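Local atomic coordinates of CMP/dCMP-type deaminase domain-containing protein (PDB entry 7DRY), a protein that probably acts as a zinc-dependent deaminase of the cytidine deaminase fold in the riboflavin biosynthesis pathway of Aspergillus oryzae. Residues Asp44-Ser49 with Pro89-Val94. Sequence-based numbering, arbitrary orientation. Where two conformers were deposited one is given.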
ATOM      1  N   ASP A  44      12.384  17.265   1.088  1.00 23.81           N
ATOM      2  CA  ASP A  44      12.311  17.188  -0.363  1.00 21.83           C
ATOM      3  C   ASP A  44      11.318  16.145  -0.859  1.00 18.64           C
ATOM      4  O   ASP A  44      11.102  16.052  -2.070  1.00 18.09           O
ATOM      5  CB  ASP A  44      13.690  16.900  -0.970  1.00 21.97           C
ATOM      6  CG  ASP A  44      14.648  18.073  -0.842  1.00 34.66           C
ATOM      7  OD1 ASP A  44      14.172  19.227  -0.773  1.00 37.72           O
ATOM      8  OD2 ASP A  44      15.875  17.837  -0.811  1.00 38.85           O
ATOM      9  N   ASP A  45      10.723  15.349   0.028  1.00 19.03           N
ATOM     10  CA  ASP A  45       9.693  14.411  -0.400  1.00 16.18           C
ATOM     11  C   ASP A  45       8.520  15.183  -0.994  1.00 15.22           C
ATOM     12  O   ASP A  45       8.175  16.274  -0.531  1.00 16.69           O
ATOM     13  CB  ASP A  45       9.161  13.622   0.800  1.00 14.46           C
ATOM     14  CG  ASP A  45      10.073  12.486   1.243  1.00 17.64           C
ATOM     15  OD1 ASP A  45      11.125  12.229   0.623  1.00 16.01           O
ATOM     16  OD2 ASP A  45       9.705  11.832   2.248  1.00 17.33           O
ATOM     17  N   ARG A  46       7.896  14.610  -2.016  1.00 13.01           N
ATOM     18  CA  ARG A  46       6.674  15.154  -2.593  1.00 12.20           C
ATOM     19  C   ARG A  46       5.608  14.072  -2.577  1.00 13.67           C
ATOM     20  O   ARG A  46       5.864  12.942  -3.002  1.00 14.45           O
ATOM     21  CB  ARG A  46       6.912  15.604  -4.038  1.00 16.49           C
ATOM     22  CG  ARG A  46       8.002  16.669  -4.182  1.00 19.18           C
ATOM     23  CD  ARG A  46       8.510  16.765  -5.620  1.00 25.61           C
ATOM     24  NE  ARG A  46       9.573  17.757  -5.769  1.00 35.18           N
ATOM     25  CZ  ARG A  46      10.303  17.902  -6.869  1.00 37.51           C
ATOM     26  NH1 ARG A  46      10.084  17.119  -7.918  1.00 40.23           N
ATOM     27  NH2 ARG A  46      11.252  18.826  -6.922  1.00 41.45           N
ATOM     28  N   ILE A  47       4.418  14.409  -2.087  1.00 14.15           N
ATOM     29  CA  ILE A  47       3.316  13.456  -2.144  1.00 12.19           C
ATOM     30  C   ILE A  47       2.810  13.362  -3.574  1.00 12.08           C
ATOM     31  O   ILE A  47       2.575  14.380  -4.234  1.00 15.24           O
ATOM     32  CB  ILE A  47       2.187  13.845  -1.178  1.00 17.95           C
ATOM     33  CG1 ILE A  47       2.728  14.002   0.239  1.00 21.22           C
ATOM     34  CG2 ILE A  47       1.082  12.787  -1.207  1.00 19.41           C
ATOM     35  CD1 ILE A  47       3.473  12.786   0.733  1.00 20.86           C
ATOM     36  N   VAL A  48       2.675  12.135  -4.065  1.00  9.96           N
ATOM     37  CA  VAL A  48       2.200  11.872  -5.412  1.00  9.59           C
ATOM     38  C   VAL A  48       0.741  11.430  -5.414  1.00  8.83           C
ATOM     39  O   VAL A  48      -0.034  11.839  -6.279  1.00  9.72           O
ATOM     40  CB  VAL A  48       3.114  10.828  -6.093  1.00  9.69           C
ATOM     41  CG1 VAL A  48       2.588  10.458  -7.491  1.00 12.15           C
ATOM     42  CG2 VAL A  48       4.535  11.354  -6.182  1.00 12.55           C
ATOM     43  N   SER A  49       0.348  10.583  -4.466  1.00  8.90           N
ATOM     44  CA  SER A  49      -1.054  10.195  -4.351  1.00  8.93           C
ATOM     45  C   SER A  49      -1.288   9.588  -2.978  1.00  9.03           C
ATOM     46  O   SER A  49      -0.348   9.282  -2.244  1.00 10.23           O
ATOM     47  CB  SER A  49      -1.441   9.211  -5.454  1.00  9.00           C
ATOM     48  OG  SER A  49      -2.858   9.078  -5.510  1.00  9.59           O
ATOM     49  N   PRO A  89      14.927  10.432 -13.271  0.50 18.33           N
ATOM     50  CA  PRO A  89      15.972   9.466 -12.892  0.50 17.94           C
ATOM     51  C   PRO A  89      16.577   9.660 -11.511  0.50 19.86           C
ATOM     52  O   PRO A  89      17.061   8.677 -10.940  0.50 21.19           O
ATOM     53  CB  PRO A  89      17.016   9.622 -14.001  0.50 22.69           C
ATOM     54  CG  PRO A  89      16.269  10.210 -15.155  0.50 23.96           C
ATOM     55  CD  PRO A  89      15.227  11.099 -14.547  0.50 15.40           C
ATOM     56  N   ASP A  90      16.582  10.880 -10.961  0.50 16.55           N
ATOM     57  CA  ASP A  90      17.216  11.158  -9.673  0.50 15.98           C
ATOM     58  C   ASP A  90      16.264  11.021  -8.493  0.50 15.64           C
ATOM     59  O   ASP A  90      16.707  11.069  -7.341  0.50 16.64           O
ATOM     60  CB  ASP A  90      17.818  12.568  -9.668  0.50 14.49           C
ATOM     61  CG  ASP A  90      19.101  12.657 -10.468  0.50 17.04           C
ATOM     62  OD1 ASP A  90      19.549  11.618 -11.002  0.50 17.22           O
ATOM     63  OD2 ASP A  90      19.661  13.768 -10.558  0.50 16.16           O
ATOM     64  N   ARG A  91      14.977  10.862  -8.760  1.00 14.87           N
ATOM     65  CA  ARG A  91      13.948  10.628  -7.762  1.00 12.11           C
ATOM     66  C   ARG A  91      13.342   9.250  -7.972  1.00 15.26           C
ATOM     67  O   ARG A  91      13.305   8.738  -9.095  1.00 16.67           O
ATOM     68  CB  ARG A  91      12.814  11.666  -7.836  1.00 13.10           C
ATOM     69  CG  ARG A  91      13.295  13.085  -7.624  1.00 14.47           C
ATOM     70  CD  ARG A  91      12.145  14.073  -7.667  1.00 15.17           C
ATOM     71  NE  ARG A  91      11.457  14.032  -6.390  1.00 28.83           N
ATOM     72  CZ  ARG A  91      11.732  14.841  -5.376  1.00 22.31           C
ATOM     73  NH1 ARG A  91      12.666  15.773  -5.493  1.00 26.58           N
ATOM     74  NH2 ARG A  91      11.076  14.712  -4.244  1.00 20.55           N
ATOM     75  N   LYS A  92      12.873   8.658  -6.882  1.00 13.14           N
ATOM     76  CA  LYS A  92      12.219   7.362  -6.926  1.00 12.65           C
ATOM     77  C   LYS A  92      10.848   7.466  -6.284  1.00 13.56           C
ATOM     78  O   LYS A  92      10.614   8.297  -5.402  1.00 12.55           O
ATOM     79  CB  LYS A  92      13.043   6.283  -6.206  1.00 14.33           C
ATOM     80  CG  LYS A  92      13.224   6.496  -4.708  1.00 16.46           C
ATOM     81  CD  LYS A  92      13.975   5.298  -4.113  1.00 21.65           C
ATOM     82  CE  LYS A  92      14.403   5.531  -2.674  1.00 24.66           C
ATOM     83  NZ  LYS A  92      15.271   4.398  -2.203  1.00 30.01           N
ATOM     84  N   LEU A  93       9.943   6.606  -6.736  1.00 11.98           N
ATOM     85  CA  LEU A  93       8.614   6.512  -6.152  1.00  9.27           C
ATOM     86  C   LEU A  93       8.639   5.437  -5.077  1.00 10.77           C
ATOM     87  O   LEU A  93       9.137   4.325  -5.305  1.00 12.71           O
ATOM     88  CB  LEU A  93       7.590   6.138  -7.218  1.00 11.68           C
ATOM     89  CG  LEU A  93       7.261   7.228  -8.232  1.00 11.96           C
ATOM     90  CD1 LEU A  93       6.371   6.647  -9.323  1.00 13.11           C
ATOM     91  CD2 LEU A  93       6.557   8.396  -7.539  1.00 13.18           C
ATOM     92  N   VAL A  94       8.128   5.784  -3.906  1.00 10.85           N
ATOM     93  CA  VAL A  94       8.058   4.887  -2.763  1.00 10.63           C
ATOM     94  C   VAL A  94       6.616   4.897  -2.284  1.00 11.05           C
ATOM     95  O   VAL A  94       6.004   5.965  -2.182  1.00 12.20           O
ATOM     96  CB  VAL A  94       8.992   5.385  -1.645  1.00 13.99           C
ATOM     97  CG1 VAL A  94       8.777   4.607  -0.374  1.00 21.58           C
ATOM     98  CG2 VAL A  94      10.448   5.328  -2.109  1.00 15.05           C
TER
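The guanidinium groups of R46 and R91 lie face against face, their planes only 2° apart and their centres 3.7 Å from each other. The overlap is offset: R91 NH1 stands over the centre of the R46 group, 3.5 Å from R46 CZ, whereas R46 NE sits nearer the rim of the R91 plane. At the edge of the R91 group is the carbonyl of D44. This stacked pair bridges strand 29-36, which runs between strands 46-52 and 91-97 in the mixed sheet of the cytidine deaminase fold; the segments 44-49 and 89-94 are therefore next-but-one neighbours, with CA atoms of V48 and L93 8.4 Å apart, and they meet through side chains and, at D44, a main-chain carbonyl.

The two arginines reach the stack differently. R46 is extended from CG to NE, whereas R91 bends about its CG-CD bond, and the two side chains run roughly perpendicular to each other. Two probably cationic groups this close would be expected to repel, but each has anionic or polar company. R91 NE is hydrogen-bonded to S34 OG on the intervening strand, which helps fix the rotation of its plane, and R46 NH1 has a long, weak ion pair with E88.

Further along the strands the contact becomes apolar. CG2 of V48 meets CD2 of L93 at 3.8 Å; V48 also touches Y70 of helix 62-73, and L93 touches L85. V48 and S49 both face L32, a classic beta bulge in this edge strand.

One hydrogen bond joins the segments: R91 NH2 donates to D44 O at 2.6 Å with an N-H...O angle of 159°, the oxygen almost in the guanidinium plane and the nitrogen tilted 24° from the carbonyl plane.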